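Local coordinates for Non-structural protein 3 (Porcine deltacoronavirus, PDB 6LN0) that combines a macro domain, which probably binds ADP-ribose, with a zinc-bearing papain-like protease thought to cleave the viral polyprotein, as in other coronaviruses, at residues Tyr104-Ser109 and Pro120-Gly125; Ala137-Cys142 and Gln160-Leu165; Ala330-Ala333 and Tyr338-His341. All coordinates share one frame; numbering follows the deposited sequence.

Interaction 1: Tyr104-Ser109 and Pro120-Gly125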
ATOM      1  N   TYR A 104      26.319 -11.179 -20.016  1.00 72.75           N
ATOM      2  CA  TYR A 104      26.255 -11.511 -18.598  1.00 72.17           C
ATOM      3  C   TYR A 104      27.481 -12.294 -18.163  1.00 68.46           C
ATOM      4  O   TYR A 104      28.034 -12.044 -17.085  1.00 66.87           O
ATOM      5  CB  TYR A 104      24.983 -12.305 -18.281  1.00 74.41           C
ATOM      6  CG  TYR A 104      25.061 -13.049 -16.961  1.00 68.39           C
ATOM      7  CD1 TYR A 104      24.830 -12.394 -15.759  1.00 68.21           C
ATOM      8  CD2 TYR A 104      25.397 -14.397 -16.919  1.00 70.66           C
ATOM      9  CE1 TYR A 104      24.914 -13.065 -14.553  1.00 72.83           C
ATOM     10  CE2 TYR A 104      25.488 -15.074 -15.724  1.00 74.03           C
ATOM     11  CZ  TYR A 104      25.244 -14.407 -14.544  1.00 76.45           C
ATOM     12  OH  TYR A 104      25.337 -15.086 -13.352  1.00 79.00           O
ATOM     13  N   GLN A 105      27.913 -13.256 -18.970  1.00 68.59           N
ATOM     14  CA  GLN A 105      29.113 -13.985 -18.601  1.00 70.92           C
ATOM     15  C   GLN A 105      30.383 -13.168 -18.831  1.00 72.84           C
ATOM     16  O   GLN A 105      31.466 -13.615 -18.435  1.00 71.02           O
ATOM     17  CB  GLN A 105      29.174 -15.322 -19.350  1.00 72.68           C
ATOM     18  CG  GLN A 105      28.100 -16.337 -18.909  1.00 76.37           C
ATOM     19  CD  GLN A 105      28.456 -17.082 -17.623  1.00 81.27           C
ATOM     20  OE1 GLN A 105      29.632 -17.194 -17.261  1.00 85.96           O
ATOM     21  NE2 GLN A 105      27.436 -17.589 -16.923  1.00 78.77           N
ATOM     22  N   ALA A 106      30.281 -11.978 -19.437  1.00 68.68           N
ATOM     23  CA  ALA A 106      31.439 -11.096 -19.493  1.00 67.14           C
ATOM     24  C   ALA A 106      31.610 -10.337 -18.186  1.00 64.08           C
ATOM     25  O   ALA A 106      32.726 -10.222 -17.673  1.00 61.70           O
ATOM     26  CB  ALA A 106      31.319 -10.121 -20.663  1.00 69.72           C
ATOM     27  N   TYR A 107      30.518  -9.830 -17.618  1.00 65.76           N
ATOM     28  CA  TYR A 107      30.625  -9.132 -16.339  1.00 63.58           C
ATOM     29  C   TYR A 107      30.888 -10.103 -15.196  1.00 64.40           C
ATOM     30  O   TYR A 107      31.571  -9.750 -14.224  1.00 59.24           O
ATOM     31  CB  TYR A 107      29.359  -8.337 -16.066  1.00 62.10           C
ATOM     32  CG  TYR A 107      29.157  -7.167 -16.983  1.00 62.13           C
ATOM     33  CD1 TYR A 107      28.461  -7.309 -18.170  1.00 64.78           C
ATOM     34  CD2 TYR A 107      29.647  -5.911 -16.653  1.00 62.31           C
ATOM     35  CE1 TYR A 107      28.264  -6.240 -19.007  1.00 64.14           C
ATOM     36  CE2 TYR A 107      29.457  -4.833 -17.483  1.00 61.12           C
ATOM     37  CZ  TYR A 107      28.758  -5.002 -18.658  1.00 61.59           C
ATOM     38  OH  TYR A 107      28.557  -3.930 -19.498  1.00 64.23           O
ATOM     39  N   LYS A 108      30.312 -11.313 -15.276  1.00 67.57           N
ATOM     40  CA  LYS A 108      30.670 -12.380 -14.347  1.00 66.16           C
ATOM     41  C   LYS A 108      32.161 -12.635 -14.407  1.00 65.55           C
ATOM     42  O   LYS A 108      32.826 -12.811 -13.379  1.00 66.40           O
ATOM     43  CB  LYS A 108      29.906 -13.666 -14.689  1.00 67.62           C
ATOM     44  CG  LYS A 108      29.785 -14.663 -13.529  1.00 76.28           C
ATOM     45  CD  LYS A 108      29.697 -16.126 -14.009  1.00 77.92           C
ATOM     46  CE  LYS A 108      29.641 -17.106 -12.830  1.00 72.26           C
ATOM     47  NZ  LYS A 108      30.959 -17.746 -12.541  1.00 76.68           N
ATOM     48  N   SER A 109      32.700 -12.632 -15.619  1.00 66.09           N
ATOM     49  CA  SER A 109      34.115 -12.834 -15.840  1.00 62.52           C
ATOM     50  C   SER A 109      34.968 -11.753 -15.189  1.00 59.23           C
ATOM     51  O   SER A 109      36.137 -12.006 -14.882  1.00 57.89           O
ATOM     52  CB  SER A 109      34.346 -12.903 -17.348  1.00 60.29           C
ATOM     53  OG  SER A 109      35.696 -12.702 -17.670  1.00 71.55           O
ATOM     54  N   PRO A 120      34.360   0.660 -18.332  1.00 61.16           N
ATOM     55  CA  PRO A 120      33.631   1.144 -19.510  1.00 61.51           C
ATOM     56  C   PRO A 120      32.503   0.178 -19.838  1.00 62.15           C
ATOM     57  O   PRO A 120      32.714  -1.034 -19.927  1.00 62.07           O
ATOM     58  CB  PRO A 120      34.702   1.152 -20.610  1.00 60.80           C
ATOM     59  CG  PRO A 120      35.857   0.312 -20.052  1.00 54.83           C
ATOM     60  CD  PRO A 120      35.805   0.552 -18.583  1.00 55.42           C
ATOM     61  N   ILE A 121      31.296   0.722 -20.018  1.00 62.94           N
ATOM     62  CA  ILE A 121      30.157  -0.124 -20.353  1.00 64.73           C
ATOM     63  C   ILE A 121      30.489  -0.926 -21.598  1.00 65.84           C
ATOM     64  O   ILE A 121      31.003  -0.384 -22.587  1.00 71.10           O
ATOM     65  CB  ILE A 121      28.896   0.728 -20.543  1.00 66.02           C
ATOM     66  CG1 ILE A 121      28.543   1.414 -19.231  1.00 63.53           C
ATOM     67  CG2 ILE A 121      27.740  -0.125 -21.030  1.00 66.19           C
ATOM     68  CD1 ILE A 121      27.709   2.623 -19.424  1.00 70.06           C
ATOM     69  N   LEU A 122      30.254  -2.235 -21.533  1.00 63.20           N
ATOM     70  CA  LEU A 122      30.643  -3.129 -22.611  1.00 67.77           C
ATOM     71  C   LEU A 122      29.680  -2.986 -23.779  1.00 71.71           C
ATOM     72  O   LEU A 122      28.505  -2.660 -23.603  1.00 70.51           O
ATOM     73  CB  LEU A 122      30.673  -4.584 -22.130  1.00 65.88           C
ATOM     74  CG  LEU A 122      31.425  -4.950 -20.841  1.00 67.58           C
ATOM     75  CD1 LEU A 122      31.541  -6.469 -20.718  1.00 66.14           C
ATOM     76  CD2 LEU A 122      32.819  -4.289 -20.767  1.00 65.51           C
ATOM     77  N   GLY A 123      30.189  -3.223 -24.982  1.00 76.20           N
ATOM     78  CA  GLY A 123      29.347  -3.147 -26.157  1.00 75.07           C
ATOM     79  C   GLY A 123      29.121  -1.754 -26.697  1.00 77.41           C
ATOM     80  O   GLY A 123      28.043  -1.473 -27.234  1.00 83.03           O
ATOM     81  N   ALA A 124      30.097  -0.863 -26.561  1.00 79.18           N
ATOM     82  CA  ALA A 124      30.059   0.387 -27.300  1.00 81.42           C
ATOM     83  C   ALA A 124      30.601   0.170 -28.717  1.00 80.87           C
ATOM     84  O   ALA A 124      31.172  -0.876 -29.045  1.00 75.13           O
ATOM     85  CB  ALA A 124      30.844   1.475 -26.565  1.00 68.53           C
ATOM     86  N   GLY A 125      30.402   1.170 -29.567  1.00 82.79           N
ATOM     87  CA  GLY A 125      30.755   1.068 -30.965  1.00 83.78           C
ATOM     88  C   GLY A 125      29.551   0.747 -31.839  1.00 87.09           C
ATOM     89  O   GLY A 125      28.494   0.316 -31.369  1.00 89.56           O
TER
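Tyr107 and Leu122 approach from opposite directions, the tyrosine ring reaching out from helix 99-110 and the leucine coming back from the loop that follows strand 117-120. The ring lies broadside to the leucine. One face is covered by Leu122 CD1, which stands 3.9 Å from the ring centroid and 20° off the ring normal, a CH-pi contact shifted toward the rim. Leu122 CG sits nearer the phenol end, 3.4 Å from Tyr107 CZ. The leucine branch thus lies along the ring from its hydroxyl carbon toward CE1. CD1 also meets Ala106 CB at 3.7 Å, and this small methyl lets the leucine come in close beside the helix.

Both segments belong to the macro domain, whose central, mainly parallel sheet is flanked by helices; the loop at 120-125 leaves the C-terminal end of one of its strands and leads toward helix 131-141. Tyrosine suits its place because it offers an apolar face and a polar end together. With CG anti to its own carbonyl carbon (chi1 -68°), the Tyr107 ring extends from the helix far enough for OH to meet the loop backbone. There OH accepts a hydrogen bond from Leu122 N at 3.1 Å, with an N-H...O angle of 160°, so a buried peptide N-H just beyond the C-terminal end of strand 117-120 is satisfied by a side chain. The Leu122 carbonyl is bonded in turn by Ser134 OG of helix 131-141, and Pro34 of strand 29-34 packs on the leucine side chain.

Interaction 2: Ala137-Cys142 and Gln160-Leu165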
ATOM      1  N   ALA A 137      22.784  -6.706 -17.918  1.00 74.56           N
ATOM      2  CA  ALA A 137      23.697  -7.817 -17.668  1.00 70.78           C
ATOM      3  C   ALA A 137      24.553  -7.539 -16.444  1.00 66.61           C
ATOM      4  O   ALA A 137      24.806  -8.436 -15.633  1.00 67.29           O
ATOM      5  CB  ALA A 137      24.577  -8.072 -18.891  1.00 71.15           C
ATOM      6  N   PHE A 138      24.959  -6.283 -16.266  1.00 64.56           N
ATOM      7  CA  PHE A 138      25.885  -5.954 -15.193  1.00 67.66           C
ATOM      8  C   PHE A 138      25.223  -6.079 -13.827  1.00 69.71           C
ATOM      9  O   PHE A 138      25.824  -6.632 -12.894  1.00 67.77           O
ATOM     10  CB  PHE A 138      26.444  -4.549 -15.393  1.00 60.18           C
ATOM     11  CG  PHE A 138      27.005  -3.937 -14.150  1.00 58.59           C
ATOM     12  CD1 PHE A 138      28.238  -4.337 -13.664  1.00 61.87           C
ATOM     13  CD2 PHE A 138      26.311  -2.950 -13.478  1.00 58.54           C
ATOM     14  CE1 PHE A 138      28.769  -3.767 -12.518  1.00 60.40           C
ATOM     15  CE2 PHE A 138      26.822  -2.372 -12.335  1.00 62.97           C
ATOM     16  CZ  PHE A 138      28.059  -2.782 -11.848  1.00 64.36           C
ATOM     17  N   ARG A 139      23.990  -5.570 -13.680  1.00 69.05           N
ATOM     18  CA  ARG A 139      23.322  -5.719 -12.389  1.00 67.92           C
ATOM     19  C   ARG A 139      22.992  -7.183 -12.108  1.00 66.83           C
ATOM     20  O   ARG A 139      23.064  -7.619 -10.956  1.00 67.36           O
ATOM     21  CB  ARG A 139      22.076  -4.837 -12.315  1.00 68.82           C
ATOM     22  CG  ARG A 139      21.304  -4.706 -13.619  1.00 75.83           C
ATOM     23  CD  ARG A 139      20.220  -3.617 -13.537  1.00 75.35           C
ATOM     24  NE  ARG A 139      19.606  -3.565 -12.211  1.00 76.20           N
ATOM     25  CZ  ARG A 139      18.539  -4.268 -11.849  1.00 74.72           C
ATOM     26  NH1 ARG A 139      17.945  -5.087 -12.718  1.00 70.73           N
ATOM     27  NH2 ARG A 139      18.073  -4.148 -10.611  1.00 69.50           N
ATOM     28  N   LYS A 140      22.696  -7.970 -13.144  1.00 64.98           N
ATOM     29  CA  LYS A 140      22.511  -9.406 -12.941  1.00 68.65           C
ATOM     30  C   LYS A 140      23.794 -10.089 -12.454  1.00 70.84           C
ATOM     31  O   LYS A 140      23.726 -11.112 -11.761  1.00 73.47           O
ATOM     32  CB  LYS A 140      22.026 -10.064 -14.239  1.00 68.31           C
ATOM     33  CG  LYS A 140      20.518  -9.957 -14.495  1.00 73.04           C
ATOM     34  CD  LYS A 140      20.154 -10.573 -15.844  1.00 76.92           C
ATOM     35  CE  LYS A 140      18.688 -10.352 -16.191  1.00 84.46           C
ATOM     36  NZ  LYS A 140      18.493 -10.298 -17.676  1.00 75.89           N
ATOM     37  N   ALA A 141      24.969  -9.553 -12.808  1.00 71.68           N
ATOM     38  CA  ALA A 141      26.226 -10.198 -12.452  1.00 62.09           C
ATOM     39  C   ALA A 141      26.899  -9.584 -11.237  1.00 61.99           C
ATOM     40  O   ALA A 141      27.703 -10.267 -10.579  1.00 61.80           O
ATOM     41  CB  ALA A 141      27.201 -10.161 -13.632  1.00 68.31           C
ATOM     42  N   CYS A 142      26.591  -8.333 -10.921  1.00 57.99           N
ATOM     43  CA  CYS A 142      27.277  -7.659  -9.836  1.00 64.33           C
ATOM     44  C   CYS A 142      26.986  -8.326  -8.502  1.00 73.51           C
ATOM     45  O   CYS A 142      25.808  -8.423  -8.113  1.00 74.85           O
ATOM     46  CB  CYS A 142      26.851  -6.187  -9.829  1.00 63.45           C
ATOM     47  SG  CYS A 142      27.896  -5.151  -8.810  1.00 70.32           S
ATOM     48  N   GLN A 160      20.241   7.817 -17.383  1.00 80.89           N
ATOM     49  CA  GLN A 160      18.821   7.487 -17.291  1.00 81.12           C
ATOM     50  C   GLN A 160      18.582   5.990 -17.454  1.00 77.87           C
ATOM     51  O   GLN A 160      17.867   5.375 -16.647  1.00 78.26           O
ATOM     52  CB  GLN A 160      17.995   8.247 -18.338  1.00 80.90           C
ATOM     53  CG  GLN A 160      17.727   9.688 -17.974  1.00 85.06           C
ATOM     54  CD  GLN A 160      18.286  10.637 -19.006  1.00 94.16           C
ATOM     55  OE1 GLN A 160      18.032  10.485 -20.207  1.00 98.24           O
ATOM     56  NE2 GLN A 160      19.052  11.623 -18.554  1.00 96.90           N
ATOM     57  N   VAL A 161      19.145   5.396 -18.514  1.00 71.68           N
ATOM     58  CA  VAL A 161      19.011   3.956 -18.725  1.00 67.45           C
ATOM     59  C   VAL A 161      19.390   3.208 -17.454  1.00 71.45           C
ATOM     60  O   VAL A 161      18.774   2.194 -17.098  1.00 72.83           O
ATOM     61  CB  VAL A 161      19.861   3.512 -19.930  1.00 67.39           C
ATOM     62  CG1 VAL A 161      19.797   2.015 -20.121  1.00 63.91           C
ATOM     63  CG2 VAL A 161      19.401   4.231 -21.180  1.00 72.15           C
ATOM     64  N   TRP A 162      20.378   3.732 -16.722  1.00 69.53           N
ATOM     65  CA  TRP A 162      20.764   3.128 -15.453  1.00 69.89           C
ATOM     66  C   TRP A 162      19.682   3.341 -14.404  1.00 65.42           C
ATOM     67  O   TRP A 162      19.238   2.391 -13.757  1.00 63.86           O
ATOM     68  CB  TRP A 162      22.105   3.706 -14.979  1.00 64.74           C
ATOM     69  CG  TRP A 162      22.604   3.170 -13.661  1.00 55.45           C
ATOM     70  CD1 TRP A 162      22.909   3.898 -12.547  1.00 58.10           C
ATOM     71  CD2 TRP A 162      22.869   1.801 -13.332  1.00 51.75           C
ATOM     72  NE1 TRP A 162      23.333   3.063 -11.534  1.00 57.93           N
ATOM     73  CE2 TRP A 162      23.320   1.771 -11.995  1.00 57.36           C
ATOM     74  CE3 TRP A 162      22.754   0.596 -14.031  1.00 56.51           C
ATOM     75  CZ2 TRP A 162      23.653   0.581 -11.345  1.00 57.51           C
ATOM     76  CZ3 TRP A 162      23.094  -0.586 -13.389  1.00 56.16           C
ATOM     77  CH2 TRP A 162      23.537  -0.585 -12.062  1.00 57.16           C
ATOM     78  N   ASP A 163      19.247   4.587 -14.234  1.00 68.24           N
ATOM     79  CA  ASP A 163      18.249   4.907 -13.221  1.00 72.62           C
ATOM     80  C   ASP A 163      16.952   4.121 -13.427  1.00 74.16           C
ATOM     81  O   ASP A 163      16.340   3.658 -12.459  1.00 69.67           O
ATOM     82  CB  ASP A 163      17.981   6.409 -13.238  1.00 76.21           C
ATOM     83  CG  ASP A 163      17.351   6.898 -11.958  1.00 84.76           C
ATOM     84  OD1 ASP A 163      17.265   6.103 -10.996  1.00 88.65           O
ATOM     85  OD2 ASP A 163      16.939   8.080 -11.914  1.00 85.91           O
ATOM     86  N   ALA A 164      16.525   3.944 -14.683  1.00 72.98           N
ATOM     87  CA  ALA A 164      15.301   3.194 -14.955  1.00 69.86           C
ATOM     88  C   ALA A 164      15.449   1.725 -14.576  1.00 72.69           C
ATOM     89  O   ALA A 164      14.553   1.145 -13.950  1.00 74.78           O
ATOM     90  CB  ALA A 164      14.921   3.328 -16.429  1.00 68.30           C
ATOM     91  N   LEU A 165      16.577   1.112 -14.937  1.00 72.55           N
ATOM     92  CA  LEU A 165      16.809  -0.300 -14.666  1.00 70.68           C
ATOM     93  C   LEU A 165      16.850  -0.624 -13.178  1.00 67.22           C
ATOM     94  O   LEU A 165      16.744  -1.801 -12.819  1.00 70.66           O
ATOM     95  CB  LEU A 165      18.112  -0.745 -15.330  1.00 70.86           C
ATOM     96  CG  LEU A 165      17.950  -1.200 -16.778  1.00 72.44           C
ATOM     97  CD1 LEU A 165      19.306  -1.293 -17.459  1.00 77.15           C
ATOM     98  CD2 LEU A 165      17.227  -2.528 -16.834  1.00 69.24           C
TER
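Phe138 and Trp162 both carry CG anti to the backbone N, with chi1 160° and 179°, and these torsions bring their rings together between helix 131-141 and helix 158-165. Their planes are inclined at 48° and the ring centroids lie 5.9 Å apart. Trp162 touches with the far corner of its six-membered ring: CH2 comes to 3.7 Å from Phe138 CE2, near the plane of the phenylalanine ring. Large, flat side chains suit this place because the helix axes are 11.8 Å apart, too far for small residues to bridge.

Arg139, one residue on, runs past Trp162 CZ3 to Leu165. Its chain bends at chi3 and brings the guanidinium to Leu165, whose O sits over the centre of one face, 3.2 Å from Arg139 CZ. The carbonyl faces the flat group rather than its N-H bonds, and none of the three nitrogens is hydrogen-bonded to it. Nearer the backbone, Arg139 CD rests 4.0 Å from Leu165 CB.

Helix 158-165 therefore packs against helix 131-141, with Leu165 also touching Leu135 and Val132, while Val14 of strand 10-17 meets both aromatic rings and Val149 and Leu151 of strand 146-152 touch Phe138.

Interaction 3: Ala330-Ala333 and Tyr338-His341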
ATOM      1  N   ALA A 330     -29.972   8.124  34.746  1.00 37.91           N
ATOM      2  CA  ALA A 330     -31.218   7.606  35.310  1.00 39.59           C
ATOM      3  C   ALA A 330     -30.969   6.939  36.664  1.00 39.61           C
ATOM      4  O   ALA A 330     -29.831   6.798  37.112  1.00 39.22           O
ATOM      5  CB  ALA A 330     -31.884   6.620  34.348  1.00 34.58           C
ATOM      6  N   THR A 331     -32.060   6.526  37.315  1.00 36.19           N
ATOM      7  CA  THR A 331     -32.010   5.740  38.541  1.00 37.24           C
ATOM      8  C   THR A 331     -32.701   4.399  38.319  1.00 39.55           C
ATOM      9  O   THR A 331     -33.695   4.296  37.572  1.00 36.32           O
ATOM     10  CB  THR A 331     -32.679   6.464  39.731  1.00 36.37           C
ATOM     11  OG1 THR A 331     -33.933   7.015  39.317  1.00 42.95           O
ATOM     12  CG2 THR A 331     -31.791   7.590  40.271  1.00 38.53           C
ATOM     13  N   THR A 332     -32.181   3.367  38.966  1.00 35.09           N
ATOM     14  CA  THR A 332     -32.782   2.056  38.775  1.00 39.35           C
ATOM     15  C   THR A 332     -34.096   1.948  39.547  1.00 42.04           C
ATOM     16  O   THR A 332     -34.325   2.645  40.538  1.00 45.13           O
ATOM     17  CB  THR A 332     -31.810   0.953  39.208  1.00 44.30           C
ATOM     18  OG1 THR A 332     -31.396   1.160  40.563  1.00 40.39           O
ATOM     19  CG2 THR A 332     -30.569   0.943  38.321  1.00 37.11           C
ATOM     20  N   ALA A 333     -34.983   1.094  39.056  1.00 45.17           N
ATOM     21  CA  ALA A 333     -36.205   0.797  39.791  1.00 38.87           C
ATOM     22  C   ALA A 333     -35.941  -0.173  40.934  1.00 45.90           C
ATOM     23  O   ALA A 333     -36.607  -0.109  41.971  1.00 52.24           O
ATOM     24  CB  ALA A 333     -37.263   0.231  38.851  1.00 36.29           C
ATOM     25  N   TYR A 338     -28.181   5.815  40.961  1.00 41.74           N
ATOM     26  CA  TYR A 338     -27.953   6.706  39.824  1.00 43.83           C
ATOM     27  C   TYR A 338     -26.847   6.163  38.936  1.00 38.59           C
ATOM     28  O   TYR A 338     -25.851   5.627  39.432  1.00 38.44           O
ATOM     29  CB  TYR A 338     -27.564   8.087  40.326  1.00 41.55           C
ATOM     30  CG  TYR A 338     -27.312   9.157  39.300  1.00 40.56           C
ATOM     31  CD1 TYR A 338     -28.359   9.892  38.754  1.00 40.34           C
ATOM     32  CD2 TYR A 338     -26.013   9.505  38.942  1.00 43.49           C
ATOM     33  CE1 TYR A 338     -28.118  10.934  37.835  1.00 42.01           C
ATOM     34  CE2 TYR A 338     -25.763  10.535  38.024  1.00 43.34           C
ATOM     35  CZ  TYR A 338     -26.811  11.249  37.482  1.00 42.64           C
ATOM     36  OH  TYR A 338     -26.541  12.273  36.589  1.00 46.15           O
ATOM     37  N   PHE A 339     -27.016   6.319  37.620  1.00 37.92           N
ATOM     38  CA  PHE A 339     -25.996   5.886  36.663  1.00 39.53           C
ATOM     39  C   PHE A 339     -26.104   6.696  35.384  1.00 37.80           C
ATOM     40  O   PHE A 339     -27.118   7.334  35.111  1.00 37.87           O
ATOM     41  CB  PHE A 339     -26.115   4.399  36.311  1.00 33.67           C
ATOM     42  CG  PHE A 339     -27.390   4.061  35.588  1.00 38.23           C
ATOM     43  CD1 PHE A 339     -28.578   3.846  36.298  1.00 36.15           C
ATOM     44  CD2 PHE A 339     -27.421   3.993  34.210  1.00 32.38           C
ATOM     45  CE1 PHE A 339     -29.754   3.534  35.639  1.00 34.58           C
ATOM     46  CE2 PHE A 339     -28.617   3.690  33.548  1.00 41.48           C
ATOM     47  CZ  PHE A 339     -29.778   3.460  34.267  1.00 35.57           C
ATOM     48  N   ASN A 340     -25.047   6.629  34.578  1.00 44.26           N
ATOM     49  CA  ASN A 340     -24.988   7.298  33.290  1.00 37.91           C
ATOM     50  C   ASN A 340     -24.777   6.233  32.226  1.00 41.27           C
ATOM     51  O   ASN A 340     -24.202   5.173  32.493  1.00 43.33           O
ATOM     52  CB  ASN A 340     -23.842   8.349  33.269  1.00 36.10           C
ATOM     53  CG  ASN A 340     -23.943   9.311  32.092  1.00 47.80           C
ATOM     54  OD1 ASN A 340     -23.393   9.058  30.997  1.00 45.44           O
ATOM     55  ND2 ASN A 340     -24.642  10.429  32.304  1.00 43.13           N
ATOM     56  N   HIS A 341     -25.250   6.492  31.016  1.00 39.07           N
ATOM     57  CA  HIS A 341     -25.099   5.483  29.976  1.00 34.30           C
ATOM     58  C   HIS A 341     -24.982   6.160  28.623  1.00 35.16           C
ATOM     59  O   HIS A 341     -25.833   6.969  28.248  1.00 43.92           O
ATOM     60  CB  HIS A 341     -26.286   4.496  29.970  1.00 37.47           C
ATOM     61  CG  HIS A 341     -26.105   3.371  29.011  1.00 35.77           C
ATOM     62  ND1 HIS A 341     -25.616   2.145  29.396  1.00 39.56           N
ATOM     63  CD2 HIS A 341     -26.283   3.303  27.669  1.00 37.40           C
ATOM     64  CE1 HIS A 341     -25.528   1.358  28.335  1.00 42.42           C
ATOM     65  NE2 HIS A 341     -25.925   2.037  27.275  1.00 36.07           N
TER
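Ala330 and Phe339 form a hydrogen-bonded pair in the antiparallel beta hairpin of strands 327-332 and 338-346, whose turn brings Cys334 and Cys335 to the zinc ion. Ala330 N bonds to Phe339 O at 3.0 Å, and Phe339 N returns a bond to Ala330 O.

From CB, the Phe339 side chain takes CG between the backbone N and the carbonyl carbon (chi1 65°), which folds the ring back across the neighbouring strand. CG is then 4.0 Å from Ala330 O, and CD1 comes closer to that oxygen, at 3.3 Å. Next along this side of the ring, CE1 meets Thr332 CG2 at 3.8 Å, and at the tip CZ lies against Ala330 CB. Alanine suits this place because its short methyl lets the ring lie close to the strand, while Phe328 and Phe369 add to the apolar surroundings.

Thr332 turns its methyl to the ring and its hydroxyl to the turn, where OG1 bonds to Thr337 N; its side chain lies about 4 Å from the zinc. Thr331 and Tyr338 put their side chains on the other face as a non-hydrogen-bonded pair; between the strands, Tyr338 CA directs its hydrogen at Ala330 O, 3.3 Å away, the same oxygen that takes the bond from Phe339 N.

How the interactions relate
Interactions 1 and 2 are neighbours in the macro domain region, their centres 12 Å apart, and they meet where helix 99-110 packs on helix 131-141: Tyr107 CD2 lies 3.7 Å from Phe138 CD1. Helix 131-141 thus sits between helix 99-110 and helix 158-165, so the two contacts continue one helical layer beside the six-stranded sheet. Along the chain interaction 1 closes before interaction 2 opens, and interaction 3 follows much later, in the zinc-bearing hairpin of the papain-like protease region. Its centre is 84 Å from that of interaction 1 and 73 Å from that of interaction 2, consistent with an elongated chain in which the macro and protease regions lie on opposite sides of its centre.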